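Local coordinates for protein 1-pyrroline-5-carboxylate dehydrogenase (Thermus thermophilus, PDB 1UZB) that probably catalyses the NAD-dependent oxidation of the semialdehyde that is in equilibrium with 1-pyrroline-5-carboxylate to glutamate, as an aldehyde dehydrogenase family member, at residues E32-H37 with L120-G125; R110-E115 with V219-H224; L150-P155 with Y502-L507. One frame throughout, in Å; residues are numbered along the deposited sequence.

Contact 1 of 3, residues E32-H37 with L120-G125; sequences EEFGRH and LVYEVG
Phe34 and Tyr122 form a T-shaped (edge-to-face) aromatic pair, which joins the turn between helix 17-32 and strand 36-42 to the C-terminal end of helix 113-124. Phe34 supplies the edge: its plane stands at 89° to that of Tyr122, the two ring centroids are 5.2 Å apart, and CZ of Phe34 comes within 3.7 Å of CG of Tyr122. The CE1-CZ edge of Phe34 meets the tyrosine near CG and CB, and a hydrogen-bearing edge against a pi face is a favourable way for two aromatics to meet. With CG anti to its carbonyl carbon (chi1 -72°), the Tyr122 ring stands out from the helix toward Phe34, while its hydroxyl hydrogen-bonds with Glu355. Leu27, Val30 and Arg31 of helix 17-32 also pack on Tyr122. With an alanine in place of Phe34 the edge is gone, and Tyr122 would probably lose its cross-packed partner, opening a gap between turn and helix.

Phe34 is the second residue of a type II beta turn from Glu33 to Arg36, consistent with the turn orienting its side chain. Gly35 suits the turn because at its backbone angles (phi 101°) a CB would be jammed against the preceding carbonyl oxygen. A backbone bond from Arg36 N to Glu33 O ties the ends, as does a salt bridge: Arg36 NH1, 2.6 Å from Glu33 OE2, comes from above the carboxylate plane, with that oxygen tilted from the guanidinium plane.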
loop_
_atom_site.group_PDB
_atom_site.type_symbol
_atom_site.label_atom_id
_atom_site.label_comp_id
_atom_site.label_asym_id
_atom_site.label_seq_id
_atom_site.Cartn_x
_atom_site.Cartn_y
_atom_site.Cartn_z
ATOM N N GLU A 32 16.259 50.322 -14.268
ATOM C CA GLU A 32 16.035 51.615 -13.634
ATOM C C GLU A 32 16.431 51.572 -12.161
ATOM O O GLU A 32 16.563 52.610 -11.509
ATOM C CB GLU A 32 14.564 52.011 -13.790
ATOM C CG GLU A 32 14.192 52.358 -15.232
ATOM C CD GLU A 32 12.694 52.377 -15.486
ATOM O OE1 GLU A 32 12.294 52.716 -16.621
ATOM O OE2 GLU A 32 11.916 52.049 -14.565
ATOM N N GLU A 33 16.642 50.358 -11.660
ATOM C CA GLU A 33 17.021 50.122 -10.272
ATOM C C GLU A 33 18.537 49.969 -10.103
ATOM O O GLU A 33 19.032 49.828 -8.986
ATOM C CB GLU A 33 16.305 48.862 -9.770
ATOM C CG GLU A 33 16.626 48.449 -8.347
ATOM C CD GLU A 33 15.904 47.176 -7.952
ATOM O OE1 GLU A 33 16.099 46.145 -8.631
ATOM O OE2 GLU A 33 15.140 47.206 -6.964
ATOM N N PHE A 34 19.268 49.995 -11.214
ATOM C CA PHE A 34 20.725 49.874 -11.179
ATOM C C PHE A 34 21.330 50.825 -10.148
ATOM O O PHE A 34 20.943 51.993 -10.066
ATOM C CB PHE A 34 21.317 50.192 -12.558
ATOM C CG PHE A 34 21.452 48.997 -13.472
ATOM C CD1 PHE A 34 20.631 47.882 -13.327
ATOM C CD2 PHE A 34 22.382 49.010 -14.507
ATOM C CE1 PHE A 34 20.734 46.798 -14.205
ATOM C CE2 PHE A 34 22.492 47.935 -15.389
ATOM C CZ PHE A 34 21.664 46.826 -15.235
ATOM N N GLY A 35 22.278 50.323 -9.364
ATOM C CA GLY A 35 22.927 51.154 -8.363
ATOM C C GLY A 35 22.417 50.952 -6.949
ATOM O O GLY A 35 23.001 51.469 -5.996
ATOM N N ARG A 36 21.329 50.204 -6.809
ATOM C CA ARG A 36 20.744 49.937 -5.501
ATOM C C ARG A 36 21.733 49.210 -4.594
ATOM O O ARG A 36 22.553 48.422 -5.064
ATOM C CB ARG A 36 19.476 49.098 -5.667
ATOM C CG ARG A 36 18.767 48.759 -4.368
ATOM C CD ARG A 36 17.516 47.944 -4.646
ATOM N NE ARG A 36 16.875 47.471 -3.424
ATOM C CZ ARG A 36 15.846 46.632 -3.401
ATOM N NH1 ARG A 36 15.338 46.171 -4.536
ATOM N NH2 ARG A 36 15.325 46.251 -2.242
ATOM N N HIS A 37 21.655 49.485 -3.295
ATOM C CA HIS A 37 22.542 48.860 -2.319
ATOM C C HIS A 37 21.807 47.835 -1.462
ATOM O O HIS A 37 20.755 48.130 -0.900
ATOM C CB HIS A 37 23.154 49.919 -1.403
ATOM C CG HIS A 37 24.143 49.364 -0.427
ATOM N ND1 HIS A 37 25.374 48.879 -0.812
ATOM C CD2 HIS A 37 24.075 49.193 0.914
ATOM C CE1 HIS A 37 26.022 48.434 0.249
ATOM N NE2 HIS A 37 25.256 48.614 1.310
ATOM N N LEU A 120 18.738 38.316 -13.452
ATOM C CA LEU A 120 19.720 37.348 -13.945
ATOM C C LEU A 120 20.273 37.797 -15.295
ATOM O O LEU A 120 21.464 37.650 -15.573
ATOM C CB LEU A 120 19.079 35.966 -14.105
ATOM C CG LEU A 120 18.808 35.185 -12.819
ATOM C CD1 LEU A 120 18.016 33.934 -13.156
ATOM C CD2 LEU A 120 20.122 34.822 -12.140
ATOM N N VAL A 121 19.395 38.324 -16.141
ATOM C CA VAL A 121 19.800 38.806 -17.453
ATOM C C VAL A 121 20.903 39.851 -17.303
ATOM O O VAL A 121 21.957 39.754 -17.934
ATOM C CB VAL A 121 18.597 39.436 -18.202
ATOM C CG1 VAL A 121 19.075 40.152 -19.458
ATOM C CG2 VAL A 121 17.584 38.354 -18.564
ATOM N N TYR A 122 20.660 40.842 -16.450
ATOM C CA TYR A 122 21.624 41.913 -16.237
ATOM C C TYR A 122 22.836 41.585 -15.376
ATOM O O TYR A 122 23.938 42.043 -15.682
ATOM C CB TYR A 122 20.922 43.147 -15.657
ATOM C CG TYR A 122 20.043 43.863 -16.655
ATOM C CD1 TYR A 122 18.670 43.987 -16.445
ATOM C CD2 TYR A 122 20.584 44.399 -17.824
ATOM C CE1 TYR A 122 17.858 44.629 -17.377
ATOM C CE2 TYR A 122 19.783 45.039 -18.760
ATOM C CZ TYR A 122 18.422 45.150 -18.529
ATOM O OH TYR A 122 17.627 45.782 -19.457
ATOM N N GLU A 123 22.658 40.795 -14.318
ATOM C CA GLU A 123 23.788 40.498 -13.441
ATOM C C GLU A 123 24.741 39.395 -13.896
ATOM O O GLU A 123 25.952 39.502 -13.673
ATOM C CB GLU A 123 23.321 40.185 -12.014
ATOM C CG GLU A 123 24.483 40.234 -11.022
ATOM C CD GLU A 123 24.076 40.033 -9.573
ATOM O OE1 GLU A 123 24.841 40.481 -8.688
ATOM O OE2 GLU A 123 23.013 39.424 -9.315
ATOM N N VAL A 124 24.214 38.336 -14.511
ATOM C CA VAL A 124 25.084 37.256 -14.968
ATOM C C VAL A 124 25.032 36.965 -16.468
ATOM O O VAL A 124 25.619 35.994 -16.939
ATOM C CB VAL A 124 24.852 35.940 -14.173
ATOM C CG1 VAL A 124 25.173 36.167 -12.700
ATOM C CG2 VAL A 124 23.428 35.456 -14.345
ATOM N N GLY A 125 24.325 37.807 -17.218
ATOM C CA GLY A 125 24.281 37.647 -18.661
ATOM C C GLY A 125 23.538 36.482 -19.278
ATOM O O GLY A 125 23.952 35.963 -20.320
#

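Contact 2 of 3, residues R110-E115 with V219-H224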
loop_
_atom_site.group_PDB
_atom_site.type_symbol
_atom_site.label_atom_id
_atom_site.label_comp_id
_atom_site.label_asym_id
_atom_site.label_seq_id
_atom_site.Cartn_x
_atom_site.Cartn_y
_atom_site.Cartn_z
ATOM N N ARG A 110 7.302 32.963 -7.010
ATOM C CA ARG A 110 6.555 32.843 -8.254
ATOM C C ARG A 110 5.968 34.191 -8.680
ATOM O O ARG A 110 5.936 34.513 -9.869
ATOM C CB ARG A 110 5.441 31.799 -8.101
ATOM C CG ARG A 110 4.732 31.454 -9.402
ATOM C CD ARG A 110 3.682 30.359 -9.222
ATOM N NE ARG A 110 4.259 29.067 -8.849
ATOM C CZ ARG A 110 4.240 28.556 -7.621
ATOM N NH1 ARG A 110 4.792 27.372 -7.385
ATOM N NH2 ARG A 110 3.669 29.224 -6.628
ATOM N N ARG A 111 5.515 34.986 -7.716
ATOM C CA ARG A 111 4.946 36.291 -8.040
ATOM C C ARG A 111 6.003 37.325 -8.431
ATOM O O ARG A 111 5.667 38.385 -8.953
ATOM C CB ARG A 111 4.102 36.804 -6.870
ATOM C CG ARG A 111 2.817 36.014 -6.690
ATOM C CD ARG A 111 2.160 36.250 -5.345
ATOM N NE ARG A 111 0.989 35.394 -5.193
ATOM C CZ ARG A 111 0.634 34.803 -4.056
ATOM N NH1 ARG A 111 1.360 34.972 -2.958
ATOM N NH2 ARG A 111 -0.441 34.027 -4.025
ATOM N N ARG A 112 7.276 37.020 -8.181
ATOM C CA ARG A 112 8.370 37.929 -8.531
ATOM C C ARG A 112 9.249 37.328 -9.626
ATOM O O ARG A 112 10.391 37.749 -9.828
ATOM C CB ARG A 112 9.232 38.232 -7.299
ATOM C CG ARG A 112 8.525 39.059 -6.236
ATOM C CD ARG A 112 9.450 39.398 -5.075
ATOM N NE ARG A 112 10.590 40.213 -5.489
ATOM C CZ ARG A 112 11.487 40.726 -4.650
ATOM N NH1 ARG A 112 12.494 41.456 -5.111
ATOM N NH2 ARG A 112 11.374 40.510 -3.347
ATOM N N LYS A 113 8.697 36.356 -10.342
ATOM C CA LYS A 113 9.418 35.652 -11.396
ATOM C C LYS A 113 10.086 36.534 -12.452
ATOM O O LYS A 113 11.290 36.408 -12.692
ATOM C CB LYS A 113 8.475 34.649 -12.071
ATOM C CG LYS A 113 9.130 33.747 -13.104
ATOM C CD LYS A 113 8.375 32.427 -13.244
ATOM C CE LYS A 113 6.901 32.629 -13.548
ATOM N NZ LYS A 113 6.229 31.327 -13.805
ATOM N N ARG A 114 9.324 37.428 -13.079
ATOM C CA ARG A 114 9.888 38.287 -14.115
ATOM C C ARG A 114 11.022 39.171 -13.592
ATOM O O ARG A 114 12.033 39.370 -14.273
ATOM C CB ARG A 114 8.787 39.150 -14.740
ATOM C CG ARG A 114 7.728 38.369 -15.527
ATOM C CD ARG A 114 8.278 37.797 -16.838
ATOM N NE ARG A 114 8.666 36.389 -16.740
ATOM C CZ ARG A 114 7.808 35.373 -16.708
ATOM N NH1 ARG A 114 6.501 35.596 -16.765
ATOM N NH2 ARG A 114 8.257 34.126 -16.629
ATOM N N GLU A 115 10.854 39.697 -12.384
ATOM C CA GLU A 115 11.874 40.541 -11.770
ATOM C C GLU A 115 13.170 39.754 -11.563
ATOM O O GLU A 115 14.260 40.241 -11.864
ATOM C CB GLU A 115 11.386 41.062 -10.418
ATOM C CG GLU A 115 12.325 42.060 -9.766
ATOM C CD GLU A 115 12.051 42.239 -8.286
ATOM O OE1 GLU A 115 10.896 42.028 -7.859
ATOM O OE2 GLU A 115 12.992 42.599 -7.548
ATOM N N VAL A 219 16.689 37.110 -3.382
ATOM C CA VAL A 219 16.132 35.854 -2.901
ATOM C C VAL A 219 15.926 35.998 -1.389
ATOM O O VAL A 219 14.926 35.530 -0.848
ATOM C CB VAL A 219 17.070 34.661 -3.217
ATOM C CG1 VAL A 219 16.605 33.413 -2.475
ATOM C CG2 VAL A 219 17.078 34.403 -4.725
ATOM N N PHE A 220 16.855 36.663 -0.704
ATOM C CA PHE A 220 16.691 36.847 0.732
ATOM C C PHE A 220 15.541 37.782 1.078
ATOM O O PHE A 220 14.950 37.666 2.152
ATOM C CB PHE A 220 17.993 37.298 1.398
ATOM C CG PHE A 220 18.768 36.157 1.980
ATOM C CD1 PHE A 220 19.491 35.301 1.156
ATOM C CD2 PHE A 220 18.684 35.864 3.339
ATOM C CE1 PHE A 220 20.110 34.168 1.668
ATOM C CE2 PHE A 220 19.300 34.731 3.865
ATOM C CZ PHE A 220 20.015 33.880 3.027
ATOM N N GLU A 221 15.208 38.700 0.175
ATOM C CA GLU A 221 14.070 39.577 0.421
ATOM C C GLU A 221 12.845 38.666 0.496
ATOM O O GLU A 221 11.944 38.882 1.303
ATOM C CB GLU A 221 13.878 40.576 -0.721
ATOM C CG GLU A 221 14.856 41.734 -0.734
ATOM C CD GLU A 221 14.536 42.730 -1.830
ATOM O OE1 GLU A 221 14.505 42.321 -3.007
ATOM O OE2 GLU A 221 14.313 43.917 -1.517
ATOM N N ILE A 222 12.821 37.643 -0.355
ATOM C CA ILE A 222 11.715 36.695 -0.368
ATOM C C ILE A 222 11.691 35.884 0.930
ATOM O O ILE A 222 10.630 35.699 1.532
ATOM C CB ILE A 222 11.814 35.752 -1.587
ATOM C CG1 ILE A 222 11.569 36.553 -2.871
ATOM C CG2 ILE A 222 10.797 34.624 -1.467
ATOM C CD1 ILE A 222 11.865 35.790 -4.151
ATOM N N PHE A 223 12.851 35.413 1.376
ATOM C CA PHE A 223 12.894 34.652 2.623
ATOM C C PHE A 223 12.392 35.510 3.786
ATOM O O PHE A 223 11.660 35.031 4.658
ATOM C CB PHE A 223 14.317 34.176 2.946
ATOM C CG PHE A 223 14.875 33.153 1.980
ATOM C CD1 PHE A 223 14.043 32.303 1.251
ATOM C CD2 PHE A 223 16.252 33.010 1.845
ATOM C CE1 PHE A 223 14.583 31.324 0.403
ATOM C CE2 PHE A 223 16.796 32.041 1.007
ATOM C CZ PHE A 223 15.962 31.197 0.285
ATOM N N HIS A 224 12.788 36.781 3.795
ATOM C CA HIS A 224 12.377 37.692 4.854
ATOM C C HIS A 224 10.869 37.894 4.834
ATOM O O HIS A 224 10.206 37.790 5.866
ATOM C CB HIS A 224 13.076 39.047 4.698
ATOM C CG HIS A 224 12.682 40.050 5.739
ATOM N ND1 HIS A 224 13.044 39.934 7.063
ATOM C CD2 HIS A 224 11.937 41.177 5.650
ATOM C CE1 HIS A 224 12.541 40.948 7.745
ATOM N NE2 HIS A 224 11.864 41.717 6.910
HETATM O O HOH W 1 13.959 43.851 -5.039
#
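A salt-bridge network joins the junction of helices 95-111 and 113-124 to helix 213-226, with Arg112, the N-cap residue of helix 113-124, at its centre. Arg112 reaches across to Glu221, NH1 donating to OE1 at 3.0 Å in a nearly straight bond (170°). The oxygen lies in the guanidinium plane, yet the donor approaches from above the carboxylate plane. On its own side of the contact Arg112 grips Glu115 side-on, NE to OE1 at 3.0 Å and NH1 to OE2 at 2.7 Å. The bend at chi3 (62°) turns NE and NH1 to face Glu115; arginine suits this place because its planar group offers N-H bonds to both acids. CG1 of buried Ile222 lies alongside, 4.0 Å from NH2 of Arg112.

A water donates to Glu115 OE2 and, at 2.6 Å, to Glu221 OE1. With the arginine, it probably eases the repulsion between Glu115 OE2 and Glu221 OE1, 4.8 Å apart. Glu221 OE2 has its own mate in Arg36. One arginine shared by two glutamates thus links the start of helix 113-124 to helix 213-226, which connects parallel strands 203-207 and 233-235, consistent with the Rossmann-type cofactor domain of aldehyde dehydrogenases.

Contact 3 of 3, residues L150-P155 with Y502-L507; sequences LRYRYP and YLRLFL
The ring of Tyr152 packs against Leu503 and Leu507, joining the loop after helix 128-149 to the end of helix 500-504 and the turn that follows it. CD1 of Leu507 sits 3.7 Å from Tyr152 CD2, and CB of Leu503 lies 3.9 Å from Tyr152 CE1. Chi1 of -65° places CG of Tyr152 anti to its carbonyl carbon, sending the ring across to the leucines. Both are buried and come up obliquely, Leu507 touching by a methyl and Leu503 by its CB. A type I beta turn from Arg504 to Leu507 brings Leu507 back toward the ring.

Arg504 contributes the aliphatic part of its chain, crossing Tyr152 at about a right angle. Its CB is 3.6 Å from Tyr152 OH and its CD 4.0 Å from Tyr152 CE2. A bend at chi2 (66°) carries the guanidinium onward, where NE makes a salt bridge to Asp501 of a neighbouring subunit.

Tyr152 OH hydrogen-bonds to the carbonyl oxygen of Leu500, and a tyrosine suits the place because apolar ring and polar end both find partners. The loop leading to strand 165-180 here meets the helix leading into strand 507-515, its antiparallel partner, consistent with the oligomerisation strands of aldehyde dehydrogenases.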
loop_
_atom_site.group_PDB
_atom_site.type_symbol
_atom_site.label_atom_id
_atom_site.label_comp_id
_atom_site.label_asym_id
_atom_site.label_seq_id
_atom_site.Cartn_x
_atom_site.Cartn_y
_atom_site.Cartn_z
ATOM N N LEU A 150 8.438 16.087 4.328
ATOM C CA LEU A 150 7.391 15.412 5.089
ATOM C C LEU A 150 7.572 13.899 5.126
ATOM O O LEU A 150 7.039 13.224 6.009
ATOM C CB LEU A 150 6.019 15.767 4.516
ATOM C CG LEU A 150 5.569 17.201 4.820
ATOM C CD1 LEU A 150 4.366 17.561 3.966
ATOM C CD2 LEU A 150 5.239 17.328 6.299
ATOM N N ARG A 151 8.330 13.366 4.172
ATOM C CA ARG A 151 8.576 11.929 4.112
ATOM C C ARG A 151 9.517 11.481 5.232
ATOM O O ARG A 151 9.653 10.284 5.493
ATOM C CB ARG A 151 9.174 11.558 2.751
ATOM C CG ARG A 151 8.266 11.874 1.568
ATOM C CD ARG A 151 7.088 10.913 1.494
ATOM N NE ARG A 151 7.478 9.619 0.941
ATOM C CZ ARG A 151 7.650 9.380 -0.356
ATOM N NH1 ARG A 151 7.459 10.349 -1.243
ATOM N NH2 ARG A 151 8.029 8.178 -0.766
ATOM N N TYR A 152 10.156 12.443 5.892
ATOM C CA TYR A 152 11.086 12.146 6.979
ATOM C C TYR A 152 10.526 12.512 8.349
ATOM O O TYR A 152 11.240 12.438 9.350
ATOM C CB TYR A 152 12.400 12.914 6.785
ATOM C CG TYR A 152 13.195 12.509 5.566
ATOM C CD1 TYR A 152 12.980 13.117 4.332
ATOM C CD2 TYR A 152 14.157 11.504 5.647
ATOM C CE1 TYR A 152 13.706 12.731 3.202
ATOM C CE2 TYR A 152 14.888 11.113 4.530
ATOM C CZ TYR A 152 14.658 11.728 3.313
ATOM O OH TYR A 152 15.383 11.343 2.209
ATOM N N ARG A 153 9.255 12.891 8.405
ATOM C CA ARG A 153 8.658 13.319 9.668
ATOM C C ARG A 153 8.594 12.273 10.779
ATOM O O ARG A 153 8.494 11.075 10.530
ATOM C CB ARG A 153 7.264 13.912 9.417
ATOM C CG ARG A 153 6.157 12.905 9.162
ATOM C CD ARG A 153 4.892 13.627 8.713
ATOM N NE ARG A 153 3.703 12.779 8.748
ATOM C CZ ARG A 153 3.040 12.460 9.856
ATOM N NH1 ARG A 153 3.447 12.920 11.032
ATOM N NH2 ARG A 153 1.966 11.686 9.790
ATOM N N TYR A 154 8.652 12.766 12.013
ATOM C CA TYR A 154 8.629 11.944 13.221
ATOM C C TYR A 154 7.442 10.992 13.346
ATOM O O TYR A 154 6.293 11.422 13.253
ATOM C CB TYR A 154 8.656 12.869 14.444
ATOM C CG TYR A 154 8.509 12.164 15.774
ATOM C CD1 TYR A 154 7.272 12.083 16.414
ATOM C CD2 TYR A 154 9.612 11.578 16.394
ATOM C CE1 TYR A 154 7.139 11.437 17.643
ATOM C CE2 TYR A 154 9.491 10.931 17.618
ATOM C CZ TYR A 154 8.255 10.863 18.238
ATOM O OH TYR A 154 8.136 10.232 19.457
ATOM N N PRO A 155 7.695 9.677 13.501
ATOM C CA PRO A 155 8.952 8.913 13.566
ATOM C C PRO A 155 8.986 8.150 12.238
ATOM O O PRO A 155 8.194 7.232 12.024
ATOM C CB PRO A 155 8.728 7.981 14.758
ATOM C CG PRO A 155 7.426 8.444 15.402
ATOM C CD PRO A 155 6.648 8.953 14.245
ATOM N N TYR A 502 18.268 13.731 -1.204
ATOM C CA TYR A 502 19.014 14.934 -0.856
ATOM C C TYR A 502 18.839 15.339 0.602
ATOM O O TYR A 502 19.812 15.658 1.283
ATOM C CB TYR A 502 18.586 16.096 -1.754
ATOM C CG TYR A 502 19.492 17.310 -1.693
ATOM C CD1 TYR A 502 20.810 17.242 -2.145
ATOM C CD2 TYR A 502 19.007 18.545 -1.266
ATOM C CE1 TYR A 502 21.619 18.373 -2.187
ATOM C CE2 TYR A 502 19.807 19.688 -1.305
ATOM C CZ TYR A 502 21.108 19.592 -1.773
ATOM O OH TYR A 502 21.887 20.725 -1.871
ATOM N N LEU A 503 17.604 15.314 1.092
ATOM C CA LEU A 503 17.348 15.732 2.464
ATOM C C LEU A 503 17.955 14.831 3.538
ATOM O O LEU A 503 18.271 15.297 4.634
ATOM C CB LEU A 503 15.841 15.897 2.690
ATOM C CG LEU A 503 15.143 16.843 1.703
ATOM C CD1 LEU A 503 13.686 17.009 2.101
ATOM C CD2 LEU A 503 15.845 18.197 1.682
ATOM N N ARG A 504 18.129 13.550 3.230
ATOM C CA ARG A 504 18.712 12.615 4.191
ATOM C C ARG A 504 20.128 13.044 4.584
ATOM O O ARG A 504 20.601 12.742 5.681
ATOM C CB ARG A 504 18.758 11.206 3.590
ATOM C CG ARG A 504 19.369 10.150 4.508
ATOM C CD ARG A 504 18.503 9.932 5.731
ATOM N NE ARG A 504 19.072 8.966 6.667
ATOM C CZ ARG A 504 20.053 9.234 7.522
ATOM N NH1 ARG A 504 20.493 8.282 8.333
ATOM N NH2 ARG A 504 20.594 10.448 7.577
ATOM N N LEU A 505 20.798 13.742 3.671
ATOM C CA LEU A 505 22.159 14.214 3.899
ATOM C C LEU A 505 22.253 15.235 5.027
ATOM O O LEU A 505 23.321 15.431 5.614
ATOM C CB LEU A 505 22.703 14.845 2.618
ATOM C CG LEU A 505 22.762 13.948 1.381
ATOM C CD1 LEU A 505 23.139 14.790 0.177
ATOM C CD2 LEU A 505 23.757 12.824 1.597
ATOM N N PHE A 506 21.135 15.876 5.340
ATOM C CA PHE A 506 21.119 16.907 6.369
ATOM C C PHE A 506 20.411 16.471 7.648
ATOM O O PHE A 506 19.949 17.301 8.436
ATOM C CB PHE A 506 20.478 18.172 5.792
ATOM C CG PHE A 506 21.140 18.627 4.520
ATOM C CD1 PHE A 506 20.674 18.201 3.280
ATOM C CD2 PHE A 506 22.282 19.416 4.566
ATOM C CE1 PHE A 506 21.339 18.552 2.106
ATOM C CE2 PHE A 506 22.954 19.772 3.401
ATOM C CZ PHE A 506 22.481 19.338 2.169
ATOM N N LEU A 507 20.364 15.158 7.859
ATOM C CA LEU A 507 19.719 14.568 9.024
ATOM C C LEU A 507 20.579 13.472 9.640
ATOM O O LEU A 507 21.410 12.864 8.963
ATOM C CB LEU A 507 18.388 13.928 8.618
ATOM C CG LEU A 507 17.294 14.837 8.064
ATOM C CD1 LEU A 507 16.222 13.995 7.387
ATOM C CD2 LEU A 507 16.703 15.667 9.195
#

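How the contacts relate
Contacts 1 and 2 are neighbours, their centres 15 Å apart, and both draw on helix 113-124: its beginning lies in contact 2 and its far end in contact 1. They touch directly through a salt bridge from Arg36 NH2 to Glu221 OE2, 2.6 Å long, which joins the turn of contact 1 to the ionic network of contact 2. Contact 3 stands apart, its centre 37 Å from that of contact 1 and 26 Å from that of contact 2. Along the chain, contacts 1 and 2 interleave, as do 2 and 3, whereas contact 1 closes before contact 3 opens. Contacts 2 and 3 both reach one neighbouring subunit, through Arg111 and Tyr154; contact 3 also salt-bridges another.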